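Side-chain contacts in penicillin-binding protein PbpB (PDB 6KGU), which cross-links peptidoglycan from its lipid-linked precursors during mycobacterial cell wall synthesis and is a target of penicillin and other beta-lactams such as aztreonam: residues Val450-Met455 against Thr461-Gly466; Asn521-Pro526 against Ala530-His535; Gly19-Arg24 against Arg28-Ile33. All coordinates share one frame; numbering follows the deposited sequence.

Interaction 1: Val450-Met455 against Thr461-Gly466; sequences VQRDPM and TGPTAG. With AZR (2-({[(1Z)-1-(2-amino-1,3-thiazol-4-yl)-2-oxo-2-{[(2S,3S)-1-oxo-3-(sulfoamino)butan-2-yl]amino}ethylidene]amino}oxy)-2-methylpropanoic acid), chain B.
Arg-452 lays its guanidinium over Pro-463, with the proline CB beneath the centre of the flat group and 3.8 Å from Arg-452 CZ. The two side chains cross at about a right angle, and while Pro-463 CB underlies one face of the guanidinium, its NH2 corner meets Thr-464 CG2 in plane, at the edge. The arginine chain leaves with CG anti to the backbone N (chi1 -160°) and bends at chi3 (-86°), which folds the charged end back over Pro-463. Val-450 works on the inner side: CG1 lies beside the backbone N and meets Ala-465 CB at 3.6 Å, while CB touches both Gly-462 O and Gly-466 N, each at 3.6 Å. Both segments belong to the long loop between helix 436-445 and strand 473-483 of the transpeptidase domain, and residues 463-465 form a short 3-10 turn, with Ala-465 N bonded back to Gly-462 O. Where Val-450 passes this turn, the backbones exchange two CA-H...O contacts, Val-450 CA to Gly-462 O (3.3 Å) and Pro-463 CA to Val-450 O (3.5 Å). A water donates to Val-450 O at 2.6 Å and also to Pro-463 O, bridging the two carbonyls. Phe-498 of strand 493-502 packs against both Val-450 and Ala-465. Thr-461 lines the aztreonam pocket: its OG1 comes no nearer than 3.7 Å to sulfonate O33 of the ligand and instead hydrogen-bonds the hydroxyl of Thr-476, itself a partner of the inhibitor.

Interaction 2: Asn521-Pro526 against Ala530-His535; sequences NSDGAP and AAPLFH. With CO (cobalt (II) ion), chain C.
The type I turn Asn-521 to Gly-524 faces the start of helix 531-544, with Ser-522 and Ala-530 as the closest backbones, their CA atoms 5.4 Å apart. The turn is closed by Gly-524 N to Asn-521 O, and Asn-521 N in addition takes the carbonyl of Ala-525. Ser-522 directs its CB at the helix; with chi1 at 60° its OG lies between the backbone N and the carbonyl carbon and reaches Pro-532 CB at 3.3 Å and Leu-533 N at 2.9 Å. The Pro-532 ring is met on three fronts: by Ser-522 OG, by Asp-523 CB at 4.0 Å, and by Asn-521 ND2, which touches CG at 3.8 Å. The side chains of Asn-521 and Asp-523 each run at about a right angle to the Pro-532 side chain. Asn-521 OD1 accepts from Ser-529 N just ahead of the helix, and Asp-523 OD1 takes Ala-525 N at 3.2 Å in an Asx turn, from above the carboxylate plane. One turn further along the helix, His-535 binds cobalt through NE2 at 2.1 Å, although several of the waters on the ion crowd one another and that shell is doubtful. Ala-212 of helix 199-216 covers Ser-522 and Leu-533. The contact thus sets three polar side chains of the turn against one proline ring, with the buried Ser-522 hydroxyl at its middle, where the first-turn amides of the helix would probably make a polar oxygen tolerable.

Interaction 3: Gly19-Arg24 against Arg28-Ile33; sequences GSIVDR and RLAFTI
Arg-28, whose CG rests against Val-22 CG1 at 4.1 Å, spreads its guanidinium over one face of the Phe-31 ring: Phe-31 CE2 lies above the centre of the guanidinium, and Arg-28 NH1 sits over the ring, 3.2 Å from its plane. The chain of Arg-28 bends at chi3 (-60°), carrying the flat end forward along its own strand to Phe-31. This is a beta hairpin of strands 21-22 and 28-36 with a classic beta bulge, in which Leu-29 and Ala-30 both face Ile-21. Ile-21 O therefore accepts two amides lying in its carbonyl plane, Leu-29 N at 2.8 Å and Ala-30 N at 3.0 Å. The bulge shifts the register by one residue, so that Val-22 pairs with Arg-28 and carries its side chain on the same sheet face. On the other face Ile-21 CB lies 4.2 Å from Ala-30 CB. Separately, Ile-21 CG2 approaches Leu-29 CD1. Leu-195 of strand 192-195 covers Ile-21 and Leu-29, and Glu-152 of helix 150-154 packs on Ile-21 and Ala-30. Asp-23 OD1 accepts from Asn-25 N and Asp-27 N, holding the connection between the strands. In one of its two conformers the hydroxyl of Ser-20 packs on Phe-31 CB at 3.3 Å and shares a water with Thr-32 N, a less certain detail. Firmer is the bond beside it, Ile-21 N donating to Ala-30 O at 2.9 Å with an angle of 165° at the hydrogen.

Interaction 3 comes first along the chain, in the range of the dimerisation domain, followed by interaction 1 and then interaction 2 in the transpeptidase domain. Interactions 1 and 2 have centres 13 Å apart and touch: the turn of residues 461-466 lies on the beginning of helix 531-544, where His-535 ND1 is hydrogen-bonded to Gly-466 O and Thr-464 packs on Ala-531. Strand 493-502 of the antiparallel sheet lies beside both. Interaction 3 belongs to a separate, mixed sheet, its centre 42 Å from that of interaction 1 and 34 Å from that of interaction 2. Interaction 1 reaches the antibiotic pocket through Thr-461, interaction 2 lies near it, and the hairpin is remote.

Interaction 1: Val450-Met455 against Thr461-Gly466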
ATOM      1  N   VAL A 450       5.710 -16.452  -5.252  1.00 28.64           N
ATOM      2  CA  VAL A 450       6.879 -16.017  -6.013  1.00 33.80           C
ATOM      3  C   VAL A 450       7.774 -17.186  -6.392  1.00 36.12           C
ATOM      4  O   VAL A 450       8.873 -16.974  -6.918  1.00 32.66           O
ATOM      5  CB  VAL A 450       7.679 -14.943  -5.256  1.00 30.80           C
ATOM      6  CG1 VAL A 450       6.770 -13.775  -4.888  1.00 36.71           C
ATOM      7  CG2 VAL A 450       8.330 -15.541  -4.011  1.00 30.00           C
ATOM      8  N   GLN A 451       7.327 -18.417  -6.161  1.00 31.01           N
ATOM      9  CA  GLN A 451       8.139 -19.579  -6.481  1.00 33.75           C
ATOM     10  C   GLN A 451       8.046 -19.922  -7.958  1.00 34.31           C
ATOM     11  O   GLN A 451       6.961 -19.959  -8.549  1.00 35.45           O
ATOM     12  CB  GLN A 451       7.715 -20.784  -5.644  1.00 34.83           C
ATOM     13  CG  GLN A 451       8.407 -22.093  -6.045  1.00 41.32           C
ATOM     14  CD  GLN A 451       8.199 -23.181  -5.011  1.00 35.62           C
ATOM     15  OE1 GLN A 451       8.747 -23.112  -3.913  1.00 40.42           O
ATOM     16  NE2 GLN A 451       7.384 -24.170  -5.344  1.00 34.74           N
ATOM     17  N   ARG A 452       9.201 -20.196  -8.544  1.00 38.67           N
ATOM     18  CA  ARG A 452       9.346 -20.516  -9.955  1.00 40.39           C
ATOM     19  C   ARG A 452       9.407 -22.032 -10.132  1.00 37.81           C
ATOM     20  O   ARG A 452       9.999 -22.736  -9.309  1.00 38.53           O
ATOM     21  CB  ARG A 452      10.622 -19.849 -10.500  1.00 44.07           C
ATOM     22  CG  ARG A 452      10.670 -19.698 -12.002  1.00 47.27           C
ATOM     23  CD  ARG A 452      11.859 -18.852 -12.481  1.00 47.15           C
ATOM     24  NE  ARG A 452      11.596 -17.410 -12.490  1.00 45.05           N
ATOM     25  CZ  ARG A 452      10.744 -16.803 -13.316  1.00 42.29           C
ATOM     26  NH1 ARG A 452      10.037 -17.508 -14.184  1.00 44.28           N
ATOM     27  NH2 ARG A 452      10.580 -15.487 -13.261  1.00 47.89           N
ATOM     28  N   ASP A 453       8.763 -22.538 -11.186  1.00 39.01           N
ATOM     29  CA  ASP A 453       8.882 -23.963 -11.488  1.00 45.38           C
ATOM     30  C   ASP A 453       8.905 -24.170 -12.997  1.00 47.50           C
ATOM     31  O   ASP A 453       7.904 -23.916 -13.681  1.00 45.39           O
ATOM     32  CB  ASP A 453       7.746 -24.788 -10.864  1.00 43.00           C
ATOM     33  CG  ASP A 453       7.897 -26.289 -11.137  1.00 49.63           C
ATOM     34  OD1 ASP A 453       8.929 -26.687 -11.719  1.00 49.07           O
ATOM     35  OD2 ASP A 453       7.001 -27.083 -10.777  1.00 44.76           O
ATOM     36  N   PRO A 454      10.025 -24.649 -13.545  1.00 53.06           N
ATOM     37  CA  PRO A 454      10.083 -24.890 -14.997  1.00 57.75           C
ATOM     38  C   PRO A 454       8.995 -25.822 -15.500  1.00 54.68           C
ATOM     39  O   PRO A 454       8.422 -25.576 -16.568  1.00 54.11           O
ATOM     40  CB  PRO A 454      11.482 -25.489 -15.193  1.00 54.67           C
ATOM     41  CG  PRO A 454      12.271 -25.020 -14.016  1.00 57.44           C
ATOM     42  CD  PRO A 454      11.304 -24.940 -12.876  1.00 55.40           C
ATOM     43  N   MET A 455       8.678 -26.877 -14.749  1.00 55.31           N
ATOM     44  CA  MET A 455       7.607 -27.795 -15.122  1.00 52.32           C
ATOM     45  C   MET A 455       6.217 -27.239 -14.842  1.00 55.08           C
ATOM     46  O   MET A 455       5.233 -27.979 -14.973  1.00 59.75           O
ATOM     47  CB  MET A 455       7.786 -29.126 -14.398  1.00 56.21           C
ATOM     48  CG  MET A 455       8.971 -29.938 -14.893  1.00 66.73           C
ATOM     49  SD  MET A 455       8.850 -30.286 -16.662  1.00 86.42           S
ATOM     50  CE  MET A 455       7.267 -31.129 -16.757  1.00 74.60           C
ATOM     51  N   THR A 461       1.756 -17.475  -9.107  1.00 32.11           N
ATOM     52  CA  THR A 461       1.330 -16.475 -10.081  1.00 25.80           C
ATOM     53  C   THR A 461       2.370 -15.373 -10.301  1.00 31.24           C
ATOM     54  O   THR A 461       2.290 -14.674 -11.314  1.00 33.33           O
ATOM     55  CB  THR A 461       0.013 -15.834  -9.641  1.00 26.56           C
ATOM     56  OG1 THR A 461       0.174 -15.301  -8.313  1.00 26.37           O
ATOM     57  CG2 THR A 461      -1.153 -16.844  -9.659  1.00 26.78           C
ATOM     58  N   GLY A 462       3.331 -15.189  -9.387  1.00 28.86           N
ATOM     59  CA  GLY A 462       4.265 -14.081  -9.495  1.00 27.74           C
ATOM     60  C   GLY A 462       5.736 -14.437  -9.319  1.00 30.72           C
ATOM     61  O   GLY A 462       6.432 -13.863  -8.478  1.00 32.45           O
ATOM     62  N   PRO A 463       6.249 -15.370 -10.130  1.00 29.42           N
ATOM     63  CA  PRO A 463       7.649 -15.784  -9.953  1.00 30.97           C
ATOM     64  C   PRO A 463       8.657 -14.675 -10.214  1.00 32.83           C
ATOM     65  O   PRO A 463       9.733 -14.689  -9.600  1.00 30.48           O
ATOM     66  CB  PRO A 463       7.802 -16.944 -10.955  1.00 30.45           C
ATOM     67  CG  PRO A 463       6.781 -16.646 -12.013  1.00 31.13           C
ATOM     68  CD  PRO A 463       5.606 -16.072 -11.255  1.00 32.81           C
ATOM     69  N   THR A 464       8.348 -13.703 -11.084  1.00 31.55           N
ATOM     70  CA  THR A 464       9.294 -12.597 -11.251  1.00 34.96           C
ATOM     71  C   THR A 464       9.407 -11.729  -9.995  1.00 31.69           C
ATOM     72  O   THR A 464      10.357 -10.945  -9.888  1.00 32.26           O
ATOM     73  CB  THR A 464       8.941 -11.720 -12.474  1.00 29.75           C
ATOM     74  OG1 THR A 464       7.711 -11.015 -12.258  1.00 37.27           O
ATOM     75  CG2 THR A 464       8.802 -12.564 -13.737  1.00 30.87           C
ATOM     76  N   ALA A 465       8.495 -11.858  -9.029  1.00 30.45           N
ATOM     77  CA  ALA A 465       8.660 -11.092  -7.793  1.00 30.96           C
ATOM     78  C   ALA A 465       9.721 -11.676  -6.864  1.00 30.25           C
ATOM     79  O   ALA A 465      10.212 -10.958  -5.987  1.00 31.78           O
ATOM     80  CB  ALA A 465       7.338 -10.997  -7.028  1.00 32.41           C
ATOM     81  N   GLY A 466      10.085 -12.950  -7.020  1.00 28.78           N
ATOM     82  CA  GLY A 466      11.074 -13.534  -6.130  1.00 26.16           C
ATOM     83  C   GLY A 466      12.444 -12.920  -6.357  1.00 31.41           C
ATOM     84  O   GLY A 466      12.773 -12.477  -7.457  1.00 30.47           O
TER
HETATM   85  C7  AZR B 701      -7.038 -14.632 -11.284  1.00 36.47           C
HETATM   86  S8  AZR B 701     -12.642  -9.030  -8.271  1.00 64.23           S
HETATM   87  O9  AZR B 701      -7.039 -11.200  -8.392  1.00 31.29           O
HETATM   88  O10 AZR B 701     -10.773 -13.538 -10.066  1.00 42.19           O
HETATM   89  O11 AZR B 701     -10.172 -12.288 -12.893  1.00 47.11           O
HETATM   90  N12 AZR B 701      -5.636 -13.845  -9.401  1.00 32.34           N
HETATM   91  N13 AZR B 701      -8.899 -12.243 -10.159  1.00 34.59           N
HETATM   92  N14 AZR B 701     -10.936 -11.244 -12.289  1.00 46.91           N
HETATM   93  N15 AZR B 701     -12.149  -9.186 -10.807  1.00 49.67           N
HETATM   94  N16 AZR B 701     -13.221  -7.197 -10.156  1.00 45.76           N
HETATM   95  S17 AZR B 701      -4.144 -13.425  -9.779  1.00 34.08           S
HETATM   96  C18 AZR B 701      -6.772 -13.522 -10.284  1.00 32.77           C
HETATM   97  C19 AZR B 701      -8.004 -13.147  -9.444  1.00 36.57           C
HETATM   98  C20 AZR B 701      -7.455 -12.322  -8.252  1.00 34.25           C
HETATM   99  C21 AZR B 701     -10.210 -12.481 -10.350  1.00 45.67           C
HETATM  100  C22 AZR B 701     -10.937 -11.365 -11.015  1.00 49.18           C
HETATM  101  C23 AZR B 701     -10.089 -12.174 -14.296  1.00 55.36           C
HETATM  102  C24 AZR B 701     -11.650 -10.338 -10.212  1.00 46.61           C
HETATM  103  C25 AZR B 701     -11.826 -10.430  -8.868  1.00 45.57           C
HETATM  104  C26 AZR B 701     -12.691  -8.401  -9.901  1.00 48.50           C
HETATM  105  C27 AZR B 701      -9.214 -10.966 -14.573  1.00 52.32           C
HETATM  106  C28 AZR B 701      -9.491 -13.437 -14.891  1.00 53.23           C
HETATM  107  C29 AZR B 701     -11.502 -11.962 -14.838  1.00 48.12           C
HETATM  108  O30 AZR B 701     -12.505 -12.231 -14.213  1.00 54.18           O
HETATM  109  O31 AZR B 701     -11.512 -11.506 -16.052  1.00 56.48           O
HETATM  110  O32 AZR B 701      -3.707 -14.248 -10.846  1.00 36.19           O
HETATM  111  O33 AZR B 701      -3.263 -13.840  -8.562  1.00 32.28           O
HETATM  112  O34 AZR B 701      -4.094 -12.012  -9.863  1.00 37.19           O
HETATM  113  O   HOH W   1      11.224 -16.811  -8.068  1.00 41.58           O

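Interaction 2: Asn521-Pro526 against Ala530-His535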
ATOM      1  N   ASN A 521       3.462  -5.809 -18.572  1.00 30.29           N
ATOM      2  CA  ASN A 521       4.153  -5.891 -17.284  1.00 36.76           C
ATOM      3  C   ASN A 521       4.770  -4.576 -16.849  1.00 31.55           C
ATOM      4  O   ASN A 521       5.005  -3.695 -17.684  1.00 33.55           O
ATOM      5  CB  ASN A 521       5.289  -6.913 -17.326  1.00 38.97           C
ATOM      6  CG  ASN A 521       4.837  -8.268 -16.955  1.00 43.00           C
ATOM      7  OD1 ASN A 521       3.635  -8.540 -16.950  1.00 44.25           O
ATOM      8  ND2 ASN A 521       5.790  -9.154 -16.654  1.00 38.58           N
ATOM      9  N   SER A 522       5.090  -4.469 -15.554  1.00 26.52           N
ATOM     10  CA  SER A 522       5.702  -3.249 -15.045  1.00 33.05           C
ATOM     11  C   SER A 522       7.104  -3.046 -15.607  1.00 30.41           C
ATOM     12  O   SER A 522       7.594  -1.918 -15.598  1.00 30.50           O
ATOM     13  CB  SER A 522       5.743  -3.236 -13.504  1.00 28.41           C
ATOM     14  OG  SER A 522       6.501  -4.327 -12.979  1.00 32.13           O
ATOM     15  N   ASP A 523       7.744  -4.095 -16.126  1.00 29.80           N
ATOM     16  CA  ASP A 523       9.014  -3.912 -16.816  1.00 40.90           C
ATOM     17  C   ASP A 523       8.859  -3.855 -18.335  1.00 34.29           C
ATOM     18  O   ASP A 523       9.863  -3.822 -19.048  1.00 30.05           O
ATOM     19  CB  ASP A 523       9.996  -5.014 -16.427  1.00 34.48           C
ATOM     20  CG  ASP A 523       9.602  -6.353 -16.959  1.00 39.82           C
ATOM     21  OD1 ASP A 523       8.443  -6.505 -17.420  1.00 52.28           O
ATOM     22  OD2 ASP A 523      10.453  -7.272 -16.906  1.00 52.77           O
ATOM     23  N   GLY A 524       7.629  -3.846 -18.837  1.00 29.12           N
ATOM     24  CA  GLY A 524       7.370  -3.692 -20.253  1.00 30.87           C
ATOM     25  C   GLY A 524       7.306  -4.972 -21.047  1.00 33.20           C
ATOM     26  O   GLY A 524       7.157  -4.909 -22.276  1.00 33.08           O
ATOM     27  N   ALA A 525       7.432  -6.130 -20.397  1.00 31.59           N
ATOM     28  CA  ALA A 525       7.221  -7.406 -21.066  1.00 35.46           C
ATOM     29  C   ALA A 525       5.726  -7.706 -21.143  1.00 39.60           C
ATOM     30  O   ALA A 525       4.941  -7.146 -20.368  1.00 33.72           O
ATOM     31  CB  ALA A 525       7.954  -8.517 -20.314  1.00 31.55           C
ATOM     32  N   PRO A 526       5.302  -8.583 -22.071  1.00 36.21           N
ATOM     33  CA  PRO A 526       3.870  -8.851 -22.224  1.00 39.04           C
ATOM     34  C   PRO A 526       3.282  -9.407 -20.943  1.00 35.68           C
ATOM     35  O   PRO A 526       3.959 -10.104 -20.182  1.00 37.27           O
ATOM     36  CB  PRO A 526       3.811  -9.892 -23.355  1.00 41.44           C
ATOM     37  CG  PRO A 526       5.112  -9.787 -24.060  1.00 45.46           C
ATOM     38  CD  PRO A 526       6.106  -9.389 -23.012  1.00 44.64           C
ATOM     39  N   ALA A 530       2.439  -6.615 -11.757  1.00 32.34           N
ATOM     40  CA  ALA A 530       3.250  -5.713 -10.966  1.00 29.83           C
ATOM     41  C   ALA A 530       4.400  -6.425 -10.279  1.00 33.28           C
ATOM     42  O   ALA A 530       5.201  -5.770  -9.605  1.00 31.57           O
ATOM     43  CB  ALA A 530       2.393  -5.007  -9.910  1.00 31.67           C
ATOM     44  N   ALA A 531       4.480  -7.748 -10.408  1.00 32.21           N
ATOM     45  CA  ALA A 531       5.555  -8.497  -9.766  1.00 31.02           C
ATOM     46  C   ALA A 531       6.955  -7.960 -10.085  1.00 25.12           C
ATOM     47  O   ALA A 531       7.759  -7.854  -9.149  1.00 29.37           O
ATOM     48  CB  ALA A 531       5.416  -9.988 -10.123  1.00 29.35           C
ATOM     49  N   PRO A 532       7.297  -7.558 -11.316  1.00 29.95           N
ATOM     50  CA  PRO A 532       8.658  -7.029 -11.544  1.00 31.76           C
ATOM     51  C   PRO A 532       8.960  -5.770 -10.773  1.00 29.08           C
ATOM     52  O   PRO A 532      10.120  -5.562 -10.397  1.00 29.99           O
ATOM     53  CB  PRO A 532       8.699  -6.781 -13.059  1.00 32.70           C
ATOM     54  CG  PRO A 532       7.654  -7.703 -13.618  1.00 35.77           C
ATOM     55  CD  PRO A 532       6.562  -7.707 -12.587  1.00 28.82           C
ATOM     56  N   LEU A 533       7.961  -4.915 -10.512  1.00 27.69           N
ATOM     57  CA  LEU A 533       8.239  -3.706  -9.747  1.00 28.13           C
ATOM     58  C   LEU A 533       8.523  -4.041  -8.287  1.00 29.65           C
ATOM     59  O   LEU A 533       9.391  -3.423  -7.650  1.00 29.95           O
ATOM     60  CB  LEU A 533       7.078  -2.724  -9.879  1.00 30.30           C
ATOM     61  CG  LEU A 533       7.175  -1.406  -9.120  1.00 34.05           C
ATOM     62  CD1 LEU A 533       8.504  -0.695  -9.398  1.00 27.67           C
ATOM     63  CD2 LEU A 533       6.000  -0.520  -9.527  1.00 28.15           C
ATOM     64  N   PHE A 534       7.814  -5.026  -7.742  1.00 26.33           N
ATOM     65  CA  PHE A 534       8.145  -5.484  -6.398  1.00 29.47           C
ATOM     66  C   PHE A 534       9.554  -6.067  -6.362  1.00 25.54           C
ATOM     67  O   PHE A 534      10.311  -5.815  -5.422  1.00 27.20           O
ATOM     68  CB  PHE A 534       7.121  -6.519  -5.922  1.00 24.85           C
ATOM     69  CG  PHE A 534       7.490  -7.170  -4.602  1.00 27.69           C
ATOM     70  CD1 PHE A 534       8.289  -8.315  -4.575  1.00 27.39           C
ATOM     71  CD2 PHE A 534       7.034  -6.633  -3.391  1.00 26.45           C
ATOM     72  CE1 PHE A 534       8.641  -8.912  -3.356  1.00 26.63           C
ATOM     73  CE2 PHE A 534       7.364  -7.229  -2.166  1.00 24.44           C
ATOM     74  CZ  PHE A 534       8.178  -8.373  -2.157  1.00 26.26           C
ATOM     75  N   HIS A 535       9.895  -6.883  -7.363  1.00 24.26           N
ATOM     76  CA  HIS A 535      11.239  -7.446  -7.497  1.00 28.60           C
ATOM     77  C   HIS A 535      12.314  -6.370  -7.401  1.00 26.89           C
ATOM     78  O   HIS A 535      13.255  -6.481  -6.600  1.00 30.60           O
ATOM     79  CB  HIS A 535      11.346  -8.168  -8.843  1.00 31.85           C
ATOM     80  CG  HIS A 535      12.699  -8.736  -9.118  1.00 31.09           C
ATOM     81  ND1 HIS A 535      13.071  -9.991  -8.699  1.00 34.25           N
ATOM     82  CD2 HIS A 535      13.768  -8.228  -9.779  1.00 33.52           C
ATOM     83  CE1 HIS A 535      14.313 -10.232  -9.077  1.00 34.41           C
ATOM     84  NE2 HIS A 535      14.756  -9.180  -9.738  1.00 33.48           N
TER
HETATM   85 CO    CO C 702      16.691  -8.605 -10.480  0.62 29.85          CO
HETATM   86  O   HOH W   2      16.685  -6.620  -9.725  0.91 37.36           O
HETATM   87  O   HOH W   3      17.526  -8.520  -8.827  0.99 40.08           O
HETATM   88  O   HOH W   4      17.369 -10.174  -9.178  0.76 38.35           O
HETATM   89  O   HOH W   5      16.156  -6.553 -11.006  0.78 38.76           O

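Interaction 3: Gly19-Arg24 against Arg28-Ile33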
ATOM      1  N   GLY A  19       7.988  27.041   9.439  1.00 31.64           N
ATOM      2  CA  GLY A  19       8.799  25.880   9.732  1.00 38.11           C
ATOM      3  C   GLY A  19       9.059  25.031   8.495  1.00 32.78           C
ATOM      4  O   GLY A  19       8.457  25.196   7.430  1.00 34.18           O
ATOM      5  N   SER A  20       9.997  24.108   8.636  1.00 33.67           N
ATOM      6  CA  SER A  20      10.425  23.239   7.549  0.82 36.71           C
ATOM      7  C   SER A  20       9.710  21.894   7.606  1.00 36.76           C
ATOM      8  O   SER A  20       9.156  21.500   8.632  1.00 34.91           O
ATOM      9  CB  SER A  20      11.940  23.015   7.600  0.82 33.65           C
ATOM     10  OG  SER A  20      12.643  24.226   7.390  0.82 33.82           O
ATOM     11  N   ILE A  21       9.749  21.179   6.483  1.00 37.68           N
ATOM     12  CA  ILE A  21       9.307  19.793   6.396  1.00 32.83           C
ATOM     13  C   ILE A  21      10.531  18.979   5.995  1.00 31.79           C
ATOM     14  O   ILE A  21      11.123  19.232   4.940  1.00 32.49           O
ATOM     15  CB  ILE A  21       8.164  19.606   5.376  1.00 32.30           C
ATOM     16  CG1 ILE A  21       6.941  20.458   5.743  1.00 33.29           C
ATOM     17  CG2 ILE A  21       7.796  18.111   5.255  1.00 29.85           C
ATOM     18  CD1 ILE A  21       5.807  20.438   4.708  1.00 30.47           C
ATOM     19  N   VAL A  22      10.923  18.021   6.841  1.00 31.51           N
ATOM     20  CA  VAL A  22      12.125  17.229   6.619  1.00 33.75           C
ATOM     21  C   VAL A  22      11.761  15.751   6.715  1.00 31.51           C
ATOM     22  O   VAL A  22      10.711  15.384   7.240  1.00 31.84           O
ATOM     23  CB  VAL A  22      13.256  17.580   7.627  1.00 35.15           C
ATOM     24  CG1 VAL A  22      13.499  19.084   7.667  1.00 31.81           C
ATOM     25  CG2 VAL A  22      12.919  17.065   9.029  1.00 32.61           C
ATOM     26  N   ASP A  23      12.648  14.897   6.204  1.00 31.59           N
ATOM     27  CA  ASP A  23      12.423  13.461   6.278  1.00 30.07           C
ATOM     28  C   ASP A  23      12.954  12.937   7.617  1.00 32.26           C
ATOM     29  O   ASP A  23      13.426  13.703   8.457  1.00 32.90           O
ATOM     30  CB  ASP A  23      13.030  12.754   5.058  1.00 30.51           C
ATOM     31  CG  ASP A  23      14.550  12.460   5.193  1.00 38.11           C
ATOM     32  OD1 ASP A  23      15.230  13.008   6.082  1.00 33.48           O
ATOM     33  OD2 ASP A  23      15.067  11.668   4.364  1.00 34.58           O
ATOM     34  N   ARG A  24      12.867  11.615   7.828  1.00 29.28           N
ATOM     35  CA  ARG A  24      13.209  11.039   9.126  1.00 31.31           C
ATOM     36  C   ARG A  24      14.660  11.307   9.525  1.00 35.78           C
ATOM     37  O   ARG A  24      14.985  11.282  10.718  1.00 33.76           O
ATOM     38  CB  ARG A  24      12.922   9.532   9.126  1.00 32.32           C
ATOM     39  CG  ARG A  24      13.890   8.667   8.313  1.00 34.65           C
ATOM     40  CD  ARG A  24      13.413   7.195   8.223  1.00 32.27           C
ATOM     41  NE  ARG A  24      13.351   6.517   9.528  1.00 32.17           N
ATOM     42  CZ  ARG A  24      12.237   6.152  10.157  1.00 37.93           C
ATOM     43  NH1 ARG A  24      11.047   6.382   9.628  1.00 29.41           N
ATOM     44  NH2 ARG A  24      12.314   5.539  11.331  1.00 39.41           N
ATOM     45  N   ARG A  28      16.050  17.973   4.106  1.00 38.85           N
ATOM     46  CA  ARG A  28      14.972  18.935   3.912  1.00 39.11           C
ATOM     47  C   ARG A  28      14.157  18.608   2.668  1.00 39.86           C
ATOM     48  O   ARG A  28      14.708  18.319   1.604  1.00 37.15           O
ATOM     49  CB  ARG A  28      15.537  20.350   3.815  1.00 42.30           C
ATOM     50  CG  ARG A  28      16.175  20.837   5.120  1.00 42.72           C
ATOM     51  CD  ARG A  28      16.765  22.234   4.961  1.00 48.04           C
ATOM     52  NE  ARG A  28      17.806  22.276   3.935  1.00 45.68           N
ATOM     53  CZ  ARG A  28      18.405  23.388   3.524  1.00 53.35           C
ATOM     54  NH1 ARG A  28      18.062  24.568   4.046  1.00 44.04           N
ATOM     55  NH2 ARG A  28      19.348  23.324   2.589  1.00 53.38           N
ATOM     56  N   LEU A  29      12.836  18.646   2.815  1.00 38.18           N
ATOM     57  CA  LEU A  29      11.901  18.611   1.698  1.00 33.39           C
ATOM     58  C   LEU A  29      11.343  19.988   1.373  1.00 35.01           C
ATOM     59  O   LEU A  29      11.158  20.319   0.201  1.00 31.22           O
ATOM     60  CB  LEU A  29      10.748  17.645   2.010  1.00 36.43           C
ATOM     61  CG  LEU A  29      11.168  16.174   2.064  1.00 31.12           C
ATOM     62  CD1 LEU A  29      10.146  15.310   2.821  1.00 31.71           C
ATOM     63  CD2 LEU A  29      11.402  15.638   0.646  1.00 30.50           C
ATOM     64  N   ALA A  30      11.074  20.804   2.387  1.00 33.67           N
ATOM     65  CA  ALA A  30      10.567  22.140   2.142  1.00 31.88           C
ATOM     66  C   ALA A  30      11.104  23.042   3.240  1.00 35.38           C
ATOM     67  O   ALA A  30      11.059  22.676   4.415  1.00 32.61           O
ATOM     68  CB  ALA A  30       9.032  22.163   2.116  1.00 33.89           C
ATOM     69  N   PHE A  31      11.609  24.211   2.858  1.00 36.63           N
ATOM     70  CA  PHE A  31      12.095  25.179   3.831  1.00 35.89           C
ATOM     71  C   PHE A  31      12.007  26.566   3.215  1.00 41.87           C
ATOM     72  O   PHE A  31      11.904  26.720   1.993  1.00 36.56           O
ATOM     73  CB  PHE A  31      13.527  24.860   4.282  1.00 36.80           C
ATOM     74  CG  PHE A  31      14.561  25.037   3.211  1.00 40.29           C
ATOM     75  CD1 PHE A  31      15.170  26.272   3.008  1.00 40.30           C
ATOM     76  CD2 PHE A  31      14.950  23.966   2.421  1.00 38.45           C
ATOM     77  CE1 PHE A  31      16.125  26.440   2.022  1.00 39.24           C
ATOM     78  CE2 PHE A  31      15.907  24.124   1.430  1.00 43.11           C
ATOM     79  CZ  PHE A  31      16.501  25.360   1.232  1.00 43.77           C
ATOM     80  N   THR A  32      12.055  27.579   4.076  1.00 35.98           N
ATOM     81  CA  THR A  32      11.829  28.958   3.667  1.00 41.88           C
ATOM     82  C   THR A  32      13.131  29.751   3.714  1.00 42.46           C
ATOM     83  O   THR A  32      13.955  29.558   4.610  1.00 46.27           O
ATOM     84  CB  THR A  32      10.762  29.596   4.554  1.00 42.17           C
ATOM     85  OG1 THR A  32       9.495  28.983   4.274  1.00 40.50           O
ATOM     86  CG2 THR A  32      10.662  31.106   4.326  1.00 43.70           C
ATOM     87  N   ILE A  33      13.332  30.617   2.724  1.00 43.39           N
ATOM     88  CA  ILE A  33      14.417  31.594   2.744  1.00 44.17           C
ATOM     89  C   ILE A  33      13.814  32.991   2.663  1.00 46.71           C
ATOM     90  O   ILE A  33      12.774  33.215   2.037  1.00 48.59           O
ATOM     91  CB  ILE A  33      15.447  31.392   1.608  1.00 47.03           C
ATOM     92  CG1 ILE A  33      14.876  31.919   0.278  1.00 52.28           C
ATOM     93  CG2 ILE A  33      15.853  29.945   1.509  1.00 48.38           C
ATOM     94  CD1 ILE A  33      15.697  31.557  -0.976  1.00 53.04           C
TER
HETATM   95  O   HOH W   6      11.499  26.737   6.891  1.00 36.97           O